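Local coordinates for probable secreted solute-binding lipoprotein (Streptomyces coelicolor, PDB 3I3V) that probably binds a solute outside the cell and hands it to a membrane transporter, as a lipoprotein receptor, at residues S23-A28 and T321-D326; Q53-S58 and V82-D87; A78-G83 and R115-P120; I181-L186 and Q353-D358; D332-G337 and A344-S349. All blocks are in the same frame, centred on the assembly; numbering follows the deposited sequence.

Contact 1 (S23-A28 and T321-D326); sequences SPTYLA and TESGRD
A small, water-bridged contact joins the first turn of helix 23-36 to the C-terminal end of helix 313-323, near where the chain turns toward strand 326-327. Thr25 carries it from one side, Glu322 and Ser323 from the other. The closest direct approach is hydroxyl to methylene, Thr25 OG1 standing 3.3 Å from Ser323 CB. No direct hydrogen bond spans the two segments; two waters do that work, both held by Thr25 OG1. One lies 2.9 Å from Thr25 OG1 and donates to Glu322 OE2, while the other sits 2.7 Å from Thr25 OG1 and 2.8 Å from Ser323 OG. With chi1 at -51°, Thr25 keeps its hydroxyl beside its own backbone N and aimed at the incoming helix end. Ser323 OG, turned anti to its backbone N (chi1 -170°), is in addition the acceptor of a 2.9 Å bond from Arg325 NH1, lying nearly in the guanidinium plane, though the bond is bent to 135°. Glu322 has a second charged partner, since its OE1 pairs with Arg318 one turn earlier. Beyond Ser323 the chain turns away through Gly324, which has positive phi. Around this junction, Thr25 also packs on Arg318 and Phe319 of helix 313-323, and the neighbouring Tyr26 side chain packs on strand 9-14 and on Phe306 and Met310 of helix 300-310.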
# COMPACT_ATOMS: atom_id res chain seq x y z
N SER C 23 -16.37 -4.90 -52.66
CA SER C 23 -16.42 -6.35 -52.62
C SER C 23 -15.07 -7.00 -52.34
O SER C 23 -14.98 -7.88 -51.48
CB SER C 23 -16.97 -6.91 -53.94
OG SER C 23 -18.37 -6.66 -54.07
N PRO C 24 -14.00 -6.59 -53.05
CA PRO C 24 -12.67 -7.17 -52.83
C PRO C 24 -12.24 -7.09 -51.37
O PRO C 24 -11.81 -8.07 -50.78
CB PRO C 24 -11.77 -6.33 -53.74
CG PRO C 24 -12.70 -5.94 -54.87
CD PRO C 24 -13.96 -5.56 -54.12
N THR C 25 -12.37 -5.91 -50.78
CA THR C 25 -11.98 -5.73 -49.40
C THR C 25 -12.94 -6.42 -48.42
O THR C 25 -12.53 -6.80 -47.32
CB THR C 25 -11.87 -4.25 -49.07
OG1 THR C 25 -11.03 -3.63 -50.06
CG2 THR C 25 -11.25 -4.06 -47.70
N TYR C 26 -14.21 -6.58 -48.82
CA TYR C 26 -15.16 -7.27 -47.95
C TYR C 26 -14.77 -8.73 -47.85
O TYR C 26 -14.73 -9.30 -46.76
CB TYR C 26 -16.60 -7.19 -48.48
CG TYR C 26 -17.55 -8.02 -47.64
CD1 TYR C 26 -17.82 -7.69 -46.33
CD2 TYR C 26 -18.13 -9.17 -48.16
CE1 TYR C 26 -18.65 -8.48 -45.54
CE2 TYR C 26 -18.96 -9.98 -47.39
CZ TYR C 26 -19.22 -9.63 -46.08
OH TYR C 26 -20.06 -10.42 -45.31
N LEU C 27 -14.47 -9.35 -48.98
CA LEU C 27 -14.07 -10.75 -48.98
C LEU C 27 -12.84 -10.96 -48.09
O LEU C 27 -12.81 -11.87 -47.26
CB LEU C 27 -13.83 -11.23 -50.42
CG LEU C 27 -15.12 -11.27 -51.27
CD1 LEU C 27 -14.82 -11.74 -52.66
CD2 LEU C 27 -16.15 -12.21 -50.64
N ALA C 28 -11.83 -10.11 -48.24
CA ALA C 28 -10.62 -10.23 -47.42
C ALA C 28 -10.96 -10.08 -45.94
O ALA C 28 -10.37 -10.75 -45.11
CB ALA C 28 -9.59 -9.19 -47.83
N THR C 321 -8.28 2.61 -47.44
CA THR C 321 -7.00 2.50 -48.13
C THR C 321 -6.94 1.57 -49.33
O THR C 321 -6.46 1.97 -50.39
CB THR C 321 -5.90 2.06 -47.13
OG1 THR C 321 -5.67 3.11 -46.18
CG2 THR C 321 -4.60 1.75 -47.85
N GLU C 322 -7.41 0.34 -49.16
CA GLU C 322 -7.38 -0.65 -50.23
C GLU C 322 -8.54 -0.57 -51.23
O GLU C 322 -8.38 -0.92 -52.40
CB GLU C 322 -7.32 -2.05 -49.62
CG GLU C 322 -6.23 -2.20 -48.56
CD GLU C 322 -6.12 -3.60 -47.99
OE1 GLU C 322 -5.35 -3.80 -47.03
OE2 GLU C 322 -6.81 -4.50 -48.51
N SER C 323 -9.70 -0.10 -50.79
CA SER C 323 -10.84 0.00 -51.68
C SER C 323 -11.20 1.43 -52.07
O SER C 323 -11.94 1.65 -53.03
CB SER C 323 -12.05 -0.68 -51.05
OG SER C 323 -13.11 -0.80 -51.99
N GLY C 324 -10.68 2.41 -51.33
CA GLY C 324 -10.98 3.80 -51.62
C GLY C 324 -12.43 4.16 -51.32
O GLY C 324 -13.06 4.93 -52.06
N ARG C 325 -12.96 3.59 -50.24
CA ARG C 325 -14.34 3.81 -49.83
C ARG C 325 -14.45 4.93 -48.82
O ARG C 325 -13.61 5.06 -47.92
CB ARG C 325 -14.90 2.55 -49.17
CG ARG C 325 -15.00 1.34 -50.05
CD ARG C 325 -16.38 1.18 -50.64
NE ARG C 325 -16.64 2.07 -51.76
CZ ARG C 325 -15.86 2.18 -52.83
NH1 ARG C 325 -14.75 1.46 -52.93
NH2 ARG C 325 -16.21 2.99 -53.83
N ASP C 326 -15.50 5.74 -48.95
CA ASP C 326 -15.75 6.78 -47.97
C ASP C 326 -16.56 6.00 -46.94
O ASP C 326 -17.36 5.13 -47.31
CB ASP C 326 -16.58 7.91 -48.57
CG ASP C 326 -15.86 8.62 -49.71
OD1 ASP C 326 -14.69 9.04 -49.51
OD2 ASP C 326 -16.47 8.77 -50.79
O HOH W 1 -8.46 -5.02 -50.26
O HOH W 2 -12.06 -3.31 -52.58

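Contact 2 (Q53-S58 and V82-D87); sequences QVYETS and VGATVD
The Tyr55 ring meets the carbonyl of Ala84 at its edge, with Ala84 O lying close to the ring plane, while Trp79 brings its own ring against Tyr55 with the planes at about 45°. The bond itself is made by the hydroxyl: Tyr55 OH donates to Ala84 O at 2.8 Å, approaching nearly end-on and tilted 22° from the carbonyl plane. CG set anti to the backbone N (chi1 173°) swings the ring off helix 51-60 and across to the loop. Apolar contact is slight, Tyr55 CE2 standing 4.5 Å from Ala84 CB. Thr85 borders the same hydroxyl, its OG1 4.1 Å from Tyr55 OH; this buried Thr85 OG1 has no polar partner in the model. The carbonyl that Tyr55 grips comes directly after a Schellman motif, in which Gly83, with positive phi, ends helix 79-82 and Ala84 N bonds back to Trp79 O. Tyr55 thus ties one helix to the chain just leaving another. His13 of strand 9-14 flanks Tyr55, Trp291 of strand 289-292 packs on Thr85, and Val86 forms backbone hydrogen bonds with Ile292, so the loop lies against the 291-292 end of strand 289-292 before helix 89-93 begins.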
# COMPACT_ATOMS: atom_id res chain seq x y z
N GLN C 53 -35.92 -7.99 -51.83
CA GLN C 53 -37.02 -8.88 -52.18
C GLN C 53 -36.71 -10.30 -51.72
O GLN C 53 -37.55 -10.95 -51.11
CB GLN C 53 -37.26 -8.91 -53.71
CG GLN C 53 -37.85 -7.62 -54.33
CD GLN C 53 -36.87 -6.44 -54.42
OE1 GLN C 53 -37.24 -5.35 -54.86
NE2 GLN C 53 -35.62 -6.66 -54.00
N VAL C 54 -35.50 -10.77 -52.02
CA VAL C 54 -35.08 -12.12 -51.64
C VAL C 54 -35.06 -12.27 -50.13
O VAL C 54 -35.40 -13.32 -49.61
CB VAL C 54 -33.68 -12.44 -52.18
CG1 VAL C 54 -33.26 -13.85 -51.74
CG2 VAL C 54 -33.68 -12.32 -53.69
N TYR C 55 -34.63 -11.22 -49.43
CA TYR C 55 -34.60 -11.28 -47.98
C TYR C 55 -36.02 -11.38 -47.39
O TYR C 55 -36.25 -12.14 -46.46
CB TYR C 55 -33.90 -10.05 -47.39
CG TYR C 55 -33.98 -10.00 -45.88
CD1 TYR C 55 -33.17 -10.79 -45.09
CD2 TYR C 55 -34.91 -9.17 -45.26
CE1 TYR C 55 -33.28 -10.78 -43.70
CE2 TYR C 55 -35.03 -9.15 -43.87
CZ TYR C 55 -34.21 -9.95 -43.10
OH TYR C 55 -34.33 -9.92 -41.74
N GLU C 56 -36.96 -10.63 -47.94
CA GLU C 56 -38.34 -10.67 -47.44
C GLU C 56 -38.96 -12.05 -47.66
O GLU C 56 -39.70 -12.55 -46.81
CB GLU C 56 -39.17 -9.56 -48.10
CG GLU C 56 -38.67 -8.19 -47.72
CD GLU C 56 -39.44 -7.05 -48.35
OE1 GLU C 56 -40.39 -7.32 -49.12
OE2 GLU C 56 -39.09 -5.88 -48.08
N THR C 57 -38.64 -12.67 -48.78
CA THR C 57 -39.17 -14.01 -49.04
C THR C 57 -38.58 -14.98 -48.01
O THR C 57 -39.26 -15.92 -47.59
CB THR C 57 -38.81 -14.48 -50.44
OG1 THR C 57 -39.24 -13.51 -51.40
CG2 THR C 57 -39.48 -15.82 -50.73
N SER C 58 -37.33 -14.76 -47.62
CA SER C 58 -36.68 -15.63 -46.63
C SER C 58 -37.23 -15.37 -45.24
O SER C 58 -37.34 -16.28 -44.43
CB SER C 58 -35.17 -15.39 -46.60
OG SER C 58 -34.52 -16.07 -47.66
N VAL C 82 -42.15 -2.58 -39.47
CA VAL C 82 -42.86 -3.86 -39.48
C VAL C 82 -42.11 -4.97 -38.75
O VAL C 82 -42.65 -6.05 -38.54
CB VAL C 82 -43.18 -4.34 -40.91
CG1 VAL C 82 -44.06 -3.33 -41.61
CG2 VAL C 82 -41.90 -4.58 -41.68
N GLY C 83 -40.86 -4.72 -38.39
CA GLY C 83 -40.10 -5.73 -37.68
C GLY C 83 -39.41 -6.79 -38.53
O GLY C 83 -39.08 -7.86 -38.03
N ALA C 84 -39.20 -6.53 -39.82
CA ALA C 84 -38.50 -7.51 -40.65
C ALA C 84 -37.03 -7.45 -40.20
O ALA C 84 -36.24 -8.38 -40.40
CB ALA C 84 -38.62 -7.16 -42.13
N THR C 85 -36.71 -6.34 -39.54
CA THR C 85 -35.37 -6.07 -39.03
C THR C 85 -35.50 -5.40 -37.65
O THR C 85 -36.34 -4.52 -37.48
CB THR C 85 -34.64 -5.18 -40.06
OG1 THR C 85 -33.64 -5.96 -40.72
CG2 THR C 85 -34.05 -3.97 -39.42
N VAL C 86 -34.69 -5.80 -36.68
CA VAL C 86 -34.81 -5.23 -35.33
C VAL C 86 -34.07 -3.91 -35.07
O VAL C 86 -33.13 -3.55 -35.78
CB VAL C 86 -34.36 -6.25 -34.24
CG1 VAL C 86 -35.19 -7.53 -34.34
CG2 VAL C 86 -32.87 -6.57 -34.37
N ASP C 87 -34.54 -3.18 -34.05
CA ASP C 87 -33.95 -1.91 -33.66
C ASP C 87 -32.52 -2.21 -33.23
O ASP C 87 -32.29 -3.08 -32.40
CB ASP C 87 -34.70 -1.28 -32.48
CG ASP C 87 -34.14 0.09 -32.08
OD1 ASP C 87 -33.08 0.48 -32.62
OD2 ASP C 87 -34.76 0.77 -31.23

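Contact 3 (A78-G83 and R115-P120); sequences AWTDVG and RVRAFP
Thr80 and Asp81, on the short helix 79-82 that a Schellman motif closes at Gly83, meet two arginines of the loop leading to strand 122-131. Arg115 makes the charged link. Its NH2 donates to Asp81 OD1 at 2.9 Å in a nearly straight salt bridge (169°), using the anti lone pair of that oxygen. Asp81 OD1 lies in the guanidinium plane, yet the carboxylate itself is turned 75° from it, so a single oxygen and a single nitrogen do the pairing. The same NH2 is shared with Glu113, and Arg115 NE pairs with Asp111, so three carboxylates share this one guanidinium. Arg117 is linked through water. Its NH1 donates to a water at 2.8 Å, and that water is also hydrogen-bonded to Thr80 OG1, 2.6 Å away. The hydroxyl additionally rests against the aliphatic part of the arginine, Thr80 OG1 lying 3.4 Å from Arg117 CG. Thr80 divides its two branches between the arginines: with chi1 at -53° the hydroxyl faces Arg117, while the methyl lies over one face of the Arg115 guanidinium, offset toward its rim, Thr80 CG2 being 3.7 Å from Arg115 NE.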
# COMPACT_ATOMS: atom_id res chain seq x y z
N ALA C 78 -38.86 0.43 -44.92
CA ALA C 78 -40.05 -0.12 -44.27
C ALA C 78 -39.78 -1.32 -43.36
O ALA C 78 -40.70 -1.80 -42.70
CB ALA C 78 -41.08 -0.52 -45.33
N TRP C 79 -38.55 -1.80 -43.33
CA TRP C 79 -38.21 -2.96 -42.51
C TRP C 79 -38.30 -2.77 -41.01
O TRP C 79 -38.76 -3.66 -40.30
CB TRP C 79 -36.80 -3.46 -42.84
CG TRP C 79 -36.69 -4.18 -44.16
CD1 TRP C 79 -37.71 -4.50 -45.01
CD2 TRP C 79 -35.50 -4.73 -44.73
NE1 TRP C 79 -37.23 -5.23 -46.07
CE2 TRP C 79 -35.87 -5.38 -45.93
CE3 TRP C 79 -34.15 -4.74 -44.35
CZ2 TRP C 79 -34.95 -6.04 -46.75
CZ3 TRP C 79 -33.23 -5.39 -45.17
CH2 TRP C 79 -33.63 -6.03 -46.36
N THR C 80 -37.85 -1.62 -40.52
CA THR C 80 -37.84 -1.36 -39.09
C THR C 80 -39.21 -1.32 -38.45
O THR C 80 -39.45 -1.98 -37.44
CB THR C 80 -37.09 -0.04 -38.77
OG1 THR C 80 -35.80 -0.07 -39.37
CG2 THR C 80 -36.92 0.11 -37.27
N ASP C 81 -40.14 -0.56 -39.03
CA ASP C 81 -41.46 -0.47 -38.43
C ASP C 81 -42.23 -1.79 -38.40
O ASP C 81 -42.89 -2.08 -37.41
CB ASP C 81 -42.29 0.61 -39.12
CG ASP C 81 -43.49 1.02 -38.30
OD1 ASP C 81 -43.28 1.49 -37.16
OD2 ASP C 81 -44.63 0.89 -38.79
N VAL C 82 -42.15 -2.58 -39.47
CA VAL C 82 -42.86 -3.86 -39.48
C VAL C 82 -42.11 -4.97 -38.75
O VAL C 82 -42.65 -6.05 -38.54
CB VAL C 82 -43.18 -4.34 -40.91
CG1 VAL C 82 -44.06 -3.33 -41.61
CG2 VAL C 82 -41.90 -4.58 -41.68
N GLY C 83 -40.86 -4.72 -38.39
CA GLY C 83 -40.10 -5.73 -37.68
C GLY C 83 -39.41 -6.79 -38.53
O GLY C 83 -39.08 -7.86 -38.03
N ARG C 115 -35.41 4.97 -33.38
CA ARG C 115 -34.89 3.63 -33.62
C ARG C 115 -33.79 3.71 -34.67
O ARG C 115 -33.90 4.47 -35.64
CB ARG C 115 -36.00 2.70 -34.12
CG ARG C 115 -36.97 2.24 -33.04
CD ARG C 115 -38.05 1.32 -33.60
NE ARG C 115 -38.83 1.96 -34.66
CZ ARG C 115 -40.03 1.55 -35.05
NH1 ARG C 115 -40.59 0.49 -34.47
NH2 ARG C 115 -40.67 2.19 -36.01
N VAL C 116 -32.71 2.96 -34.48
CA VAL C 116 -31.62 2.95 -35.45
C VAL C 116 -31.83 1.75 -36.36
O VAL C 116 -31.72 0.60 -35.93
CB VAL C 116 -30.26 2.85 -34.76
CG1 VAL C 116 -29.15 2.91 -35.81
CG2 VAL C 116 -30.11 4.00 -33.76
N ARG C 117 -32.14 2.02 -37.62
CA ARG C 117 -32.40 0.97 -38.59
C ARG C 117 -31.26 -0.03 -38.75
O ARG C 117 -31.48 -1.24 -38.79
CB ARG C 117 -32.72 1.57 -39.95
CG ARG C 117 -33.78 2.66 -39.91
CD ARG C 117 -33.89 3.31 -41.27
NE ARG C 117 -34.62 4.57 -41.22
CZ ARG C 117 -35.93 4.69 -41.39
NH1 ARG C 117 -36.67 3.61 -41.62
NH2 ARG C 117 -36.49 5.89 -41.35
N ALA C 118 -30.03 0.49 -38.84
CA ALA C 118 -28.87 -0.38 -39.02
C ALA C 118 -27.57 0.24 -38.55
O ALA C 118 -27.52 1.40 -38.16
CB ALA C 118 -28.75 -0.76 -40.49
N PHE C 119 -26.50 -0.55 -38.56
CA PHE C 119 -25.19 -0.06 -38.19
C PHE C 119 -24.65 0.61 -39.45
O PHE C 119 -24.51 -0.03 -40.49
CB PHE C 119 -24.25 -1.21 -37.80
CG PHE C 119 -24.49 -1.79 -36.43
CD1 PHE C 119 -25.43 -2.78 -36.23
CD2 PHE C 119 -23.73 -1.36 -35.34
CE1 PHE C 119 -25.61 -3.35 -34.97
CE2 PHE C 119 -23.90 -1.93 -34.08
CZ PHE C 119 -24.84 -2.92 -33.90
N PRO C 120 -24.37 1.92 -39.39
CA PRO C 120 -23.86 2.59 -40.58
C PRO C 120 -22.48 2.04 -40.93
O PRO C 120 -21.76 1.53 -40.07
CB PRO C 120 -23.80 4.06 -40.16
CG PRO C 120 -24.87 4.15 -39.10
CD PRO C 120 -24.61 2.89 -38.31
O HOH W 3 -36.38 0.78 -41.71

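Contact 4 (I181-L186 and Q353-D358); sequences IIQTFL and QVLLPD
Where helix 172-182 runs out into a 3-10 turn, its end packs on the chain leaving strand 352-354, one of the strands of the larger mixed sheet. The contact is buried and rests on one long side chain, Gln183, lying against Val354 and Leu355. With CG anti to the carbonyl carbon (chi1 -82°) and the chain extended beyond it, Gln183 brings its terminal amide beside the backbone of Leu355, and the glutamine side chain crosses that of Leu355 at about a right angle. Val354 flanks the same end of Gln183 through its CB, and its side chain also packs on Thr280 and Ile282 of strand 280-284, the parallel neighbour of strand 352-354. Leu355 and Gln183 both touch Ala191, so helix 188-197 borders the junction as well. On the helix side the turn is held from within: Thr184 N and Thr184 OG1 both bond to the carbonyl of Ile181, where the helix passes into the 3-10 turn, and the backbone oxygen of Gln183 accepts from His276. The orientation of the Gln183 amide is doubtful: as modelled, Gln183 NE2 lies 2.8 Å from Leu355 N and Gln183 OE1 3.0 Å from Leu355 O. Turned over, the amide could pair with both backbone groups of Leu355. The atom modelled as Gln183 NE2 also lies 3.3 Å from the methyl Leu355 CD2.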
# COMPACT_ATOMS: atom_id res chain seq x y z
N ILE C 181 -27.23 22.37 -56.51
CA ILE C 181 -27.18 23.80 -56.78
C ILE C 181 -28.42 24.46 -56.18
O ILE C 181 -28.32 25.49 -55.50
CB ILE C 181 -27.07 24.08 -58.31
CG1 ILE C 181 -25.79 23.41 -58.85
CG2 ILE C 181 -27.00 25.59 -58.57
CD1 ILE C 181 -25.64 23.42 -60.36
N ILE C 182 -29.60 23.88 -56.40
CA ILE C 182 -30.81 24.45 -55.83
C ILE C 182 -30.65 24.51 -54.30
O ILE C 182 -31.19 25.39 -53.64
CB ILE C 182 -32.08 23.60 -56.18
CG1 ILE C 182 -32.46 23.83 -57.65
CG2 ILE C 182 -33.25 23.95 -55.24
CD1 ILE C 182 -33.65 23.01 -58.10
N GLN C 183 -29.88 23.59 -53.75
CA GLN C 183 -29.67 23.57 -52.30
C GLN C 183 -28.73 24.65 -51.81
O GLN C 183 -28.34 24.65 -50.65
CB GLN C 183 -29.17 22.20 -51.85
CG GLN C 183 -30.27 21.17 -51.67
CD GLN C 183 -29.72 19.79 -51.34
OE1 GLN C 183 -29.44 19.00 -52.24
NE2 GLN C 183 -29.55 19.52 -50.05
N THR C 184 -28.34 25.56 -52.70
CA THR C 184 -27.46 26.64 -52.28
C THR C 184 -28.21 27.48 -51.24
O THR C 184 -27.60 28.07 -50.36
CB THR C 184 -27.09 27.54 -53.48
OG1 THR C 184 -26.40 26.76 -54.47
CG2 THR C 184 -26.18 28.69 -53.02
N PHE C 185 -29.54 27.49 -51.36
CA PHE C 185 -30.41 28.26 -50.46
C PHE C 185 -31.37 27.39 -49.65
O PHE C 185 -32.49 27.80 -49.36
CB PHE C 185 -31.23 29.26 -51.28
CG PHE C 185 -30.40 30.25 -52.05
CD1 PHE C 185 -29.78 31.32 -51.41
CD2 PHE C 185 -30.24 30.11 -53.43
CE1 PHE C 185 -29.02 32.24 -52.13
CE2 PHE C 185 -29.48 31.03 -54.15
CZ PHE C 185 -28.87 32.10 -53.50
N LEU C 186 -30.93 26.19 -49.27
CA LEU C 186 -31.77 25.29 -48.50
C LEU C 186 -30.96 24.53 -47.46
O LEU C 186 -29.93 23.94 -47.77
CB LEU C 186 -32.45 24.28 -49.44
CG LEU C 186 -33.57 24.77 -50.37
CD1 LEU C 186 -33.86 23.75 -51.44
CD2 LEU C 186 -34.81 25.03 -49.55
N GLN C 353 -21.70 20.64 -46.44
CA GLN C 353 -22.47 19.46 -46.83
C GLN C 353 -23.89 19.79 -47.24
O GLN C 353 -24.57 20.55 -46.56
CB GLN C 353 -22.61 18.48 -45.66
CG GLN C 353 -21.36 17.80 -45.16
CD GLN C 353 -21.69 16.84 -44.03
OE1 GLN C 353 -22.53 15.94 -44.19
NE2 GLN C 353 -21.03 17.02 -42.89
N VAL C 354 -24.33 19.20 -48.35
CA VAL C 354 -25.71 19.35 -48.78
C VAL C 354 -26.25 17.93 -48.89
O VAL C 354 -25.48 16.96 -48.85
CB VAL C 354 -25.86 20.11 -50.11
CG1 VAL C 354 -25.40 21.54 -49.93
CG2 VAL C 354 -25.09 19.41 -51.22
N LEU C 355 -27.55 17.78 -49.05
CA LEU C 355 -28.10 16.45 -49.08
C LEU C 355 -28.29 15.73 -50.41
O LEU C 355 -28.38 16.35 -51.48
CB LEU C 355 -29.40 16.48 -48.26
CG LEU C 355 -30.75 15.94 -48.70
CD1 LEU C 355 -31.73 16.12 -47.55
CD2 LEU C 355 -31.25 16.69 -49.93
N LEU C 356 -28.29 14.40 -50.33
CA LEU C 356 -28.52 13.52 -51.47
C LEU C 356 -30.01 13.20 -51.41
O LEU C 356 -30.46 12.48 -50.52
CB LEU C 356 -27.71 12.23 -51.34
CG LEU C 356 -28.05 11.22 -52.45
CD1 LEU C 356 -27.71 11.82 -53.79
CD2 LEU C 356 -27.30 9.91 -52.25
N PRO C 357 -30.80 13.71 -52.36
CA PRO C 357 -32.25 13.51 -52.43
C PRO C 357 -32.80 12.07 -52.46
O PRO C 357 -33.88 11.81 -51.94
CB PRO C 357 -32.66 14.29 -53.68
CG PRO C 357 -31.57 15.33 -53.80
CD PRO C 357 -30.35 14.52 -53.50
N ASP C 358 -32.05 11.17 -53.08
CA ASP C 358 -32.45 9.77 -53.25
C ASP C 358 -33.39 9.13 -52.23
O ASP C 358 -34.49 8.69 -52.59
CB ASP C 358 -31.21 8.91 -53.40
CG ASP C 358 -30.45 9.23 -54.67
OD1 ASP C 358 -30.46 10.40 -55.07
OD2 ASP C 358 -29.85 8.31 -55.25

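Contact 5 (D332-G337 and A344-S349); sequences DAVSTG and AQRLGS
Two hydrogen bonds tie the amide of Gln345 to Ser335, one through each of its polar atoms. Ser335 N donates to Gln345 OE1 at 2.7 Å and almost straight (174°), the donor tilted a little from the plane of the amide carbonyl. In return Gln345 NE2 donates to Ser335 OG at 3.1 Å, a more bent bond (137°) with the hydroxyl clearly out of the amide plane. Held at both ends, the amide has its rotation fixed, and both partners have further bonds: Ser335 OG with Val320 O of helix 313-323, Gln345 NE2 with Asp326 OD1. The serine is the centre of an inverse gamma turn, in which Thr336 N bonds back to Val334 O at 2.6 Å, and this turn precedes helix 339-345. Gln345 is the last residue of that helix, so its side chain reaches back to the loop from which the helix started. Packing extends outward from the amide. Gln345 OE1 also lies 3.4 Å from Val334 CA, and the valine and glutamine side chains run alongside one another, pointing opposite ways. With CG1 anti to its backbone N (chi1 175°), Val334 turns that methyl over one face of the Arg346 guanidinium, toward the rim, with Val334 CG1 3.8 Å from Arg346 NH1. At the exposed margin Arg346 NH2 comes within 4.4 Å of Thr336 OG1.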
# COMPACT_ATOMS: atom_id res chain seq x y z
N ASP C 332 -8.92 7.76 -39.45
CA ASP C 332 -7.80 8.68 -39.59
C ASP C 332 -7.18 8.33 -40.93
O ASP C 332 -6.33 9.05 -41.45
CB ASP C 332 -6.79 8.48 -38.45
CG ASP C 332 -7.25 9.10 -37.13
OD1 ASP C 332 -6.73 8.68 -36.07
OD2 ASP C 332 -8.11 10.01 -37.15
N ALA C 333 -7.64 7.21 -41.49
CA ALA C 333 -7.17 6.71 -42.78
C ALA C 333 -7.66 7.61 -43.90
O ALA C 333 -8.69 8.27 -43.79
CB ALA C 333 -7.68 5.29 -43.00
N VAL C 334 -6.90 7.62 -44.99
CA VAL C 334 -7.22 8.43 -46.15
C VAL C 334 -6.95 7.61 -47.40
O VAL C 334 -5.95 6.91 -47.49
CB VAL C 334 -6.35 9.69 -46.20
CG1 VAL C 334 -6.62 10.46 -47.49
CG2 VAL C 334 -6.63 10.56 -44.97
N SER C 335 -7.86 7.69 -48.37
CA SER C 335 -7.70 6.95 -49.61
C SER C 335 -6.56 7.53 -50.45
O SER C 335 -6.78 8.19 -51.46
CB SER C 335 -9.01 6.96 -50.41
OG SER C 335 -10.02 6.22 -49.74
N THR C 336 -5.34 7.28 -49.99
CA THR C 336 -4.12 7.74 -50.65
C THR C 336 -3.88 7.16 -52.04
O THR C 336 -3.47 7.88 -52.95
CB THR C 336 -2.91 7.42 -49.76
OG1 THR C 336 -2.78 8.43 -48.75
CG2 THR C 336 -1.64 7.35 -50.57
N GLY C 337 -4.13 5.86 -52.21
CA GLY C 337 -3.92 5.21 -53.49
C GLY C 337 -4.90 5.62 -54.58
O GLY C 337 -4.78 5.19 -55.73
N ALA C 344 -10.64 14.44 -51.58
CA ALA C 344 -12.02 14.79 -51.23
C ALA C 344 -12.23 14.54 -49.73
O ALA C 344 -12.90 15.31 -49.05
CB ALA C 344 -12.99 13.95 -52.05
N GLN C 345 -11.65 13.45 -49.23
CA GLN C 345 -11.78 13.10 -47.83
C GLN C 345 -11.11 14.12 -46.92
O GLN C 345 -11.59 14.37 -45.81
CB GLN C 345 -11.18 11.71 -47.56
CG GLN C 345 -12.03 10.57 -48.09
CD GLN C 345 -11.28 9.26 -48.10
OE1 GLN C 345 -10.08 9.21 -47.85
NE2 GLN C 345 -11.99 8.18 -48.40
N ARG C 346 -10.00 14.69 -47.40
CA ARG C 346 -9.24 15.68 -46.63
C ARG C 346 -9.86 17.07 -46.61
O ARG C 346 -9.34 17.98 -45.98
CB ARG C 346 -7.80 15.77 -47.15
CG ARG C 346 -6.90 14.63 -46.69
CD ARG C 346 -5.43 15.00 -46.82
NE ARG C 346 -4.77 14.36 -47.95
CZ ARG C 346 -3.97 13.30 -47.86
NH1 ARG C 346 -3.72 12.75 -46.67
NH2 ARG C 346 -3.41 12.79 -48.95
N LEU C 347 -10.98 17.22 -47.32
CA LEU C 347 -11.70 18.49 -47.36
C LEU C 347 -12.37 18.65 -45.99
O LEU C 347 -12.95 17.70 -45.46
CB LEU C 347 -12.77 18.43 -48.47
CG LEU C 347 -12.67 19.30 -49.73
CD1 LEU C 347 -11.22 19.57 -50.10
CD2 LEU C 347 -13.41 18.60 -50.86
N GLY C 348 -12.29 19.84 -45.41
CA GLY C 348 -12.89 20.04 -44.10
C GLY C 348 -14.04 21.02 -44.02
O GLY C 348 -15.08 20.82 -44.66
N SER C 349 -13.87 22.07 -43.23
CA SER C 349 -14.91 23.07 -43.06
C SER C 349 -14.98 24.06 -44.22
O SER C 349 -15.94 24.82 -44.32
CB SER C 349 -14.70 23.84 -41.76
OG SER C 349 -13.56 24.68 -41.84

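Contacts 2 and 3 form one cluster, their centres about 10 Å apart: they share Val82 and Gly83, and Trp79 bridges them by bonding to Glu56. Contacts 1 and 5, with centres about 16 Å apart, touch through Asp326 and Gln345 at strand 326-327. Contact 4 lies across the chain's centre from contact 1, about 28 Å between centres; it adjoins contact 5 in sequence, strand 352-354 following helix 339-345, with centres about 22 Å apart. Along the chain, contacts 2 and 3 are nested inside the loop closed by contact 1, contact 5 inside that of contact 4, and contacts 1 and 4 interleave, consistent with the two-lobed solute-binding fold, whose chain crosses between lobes more than once.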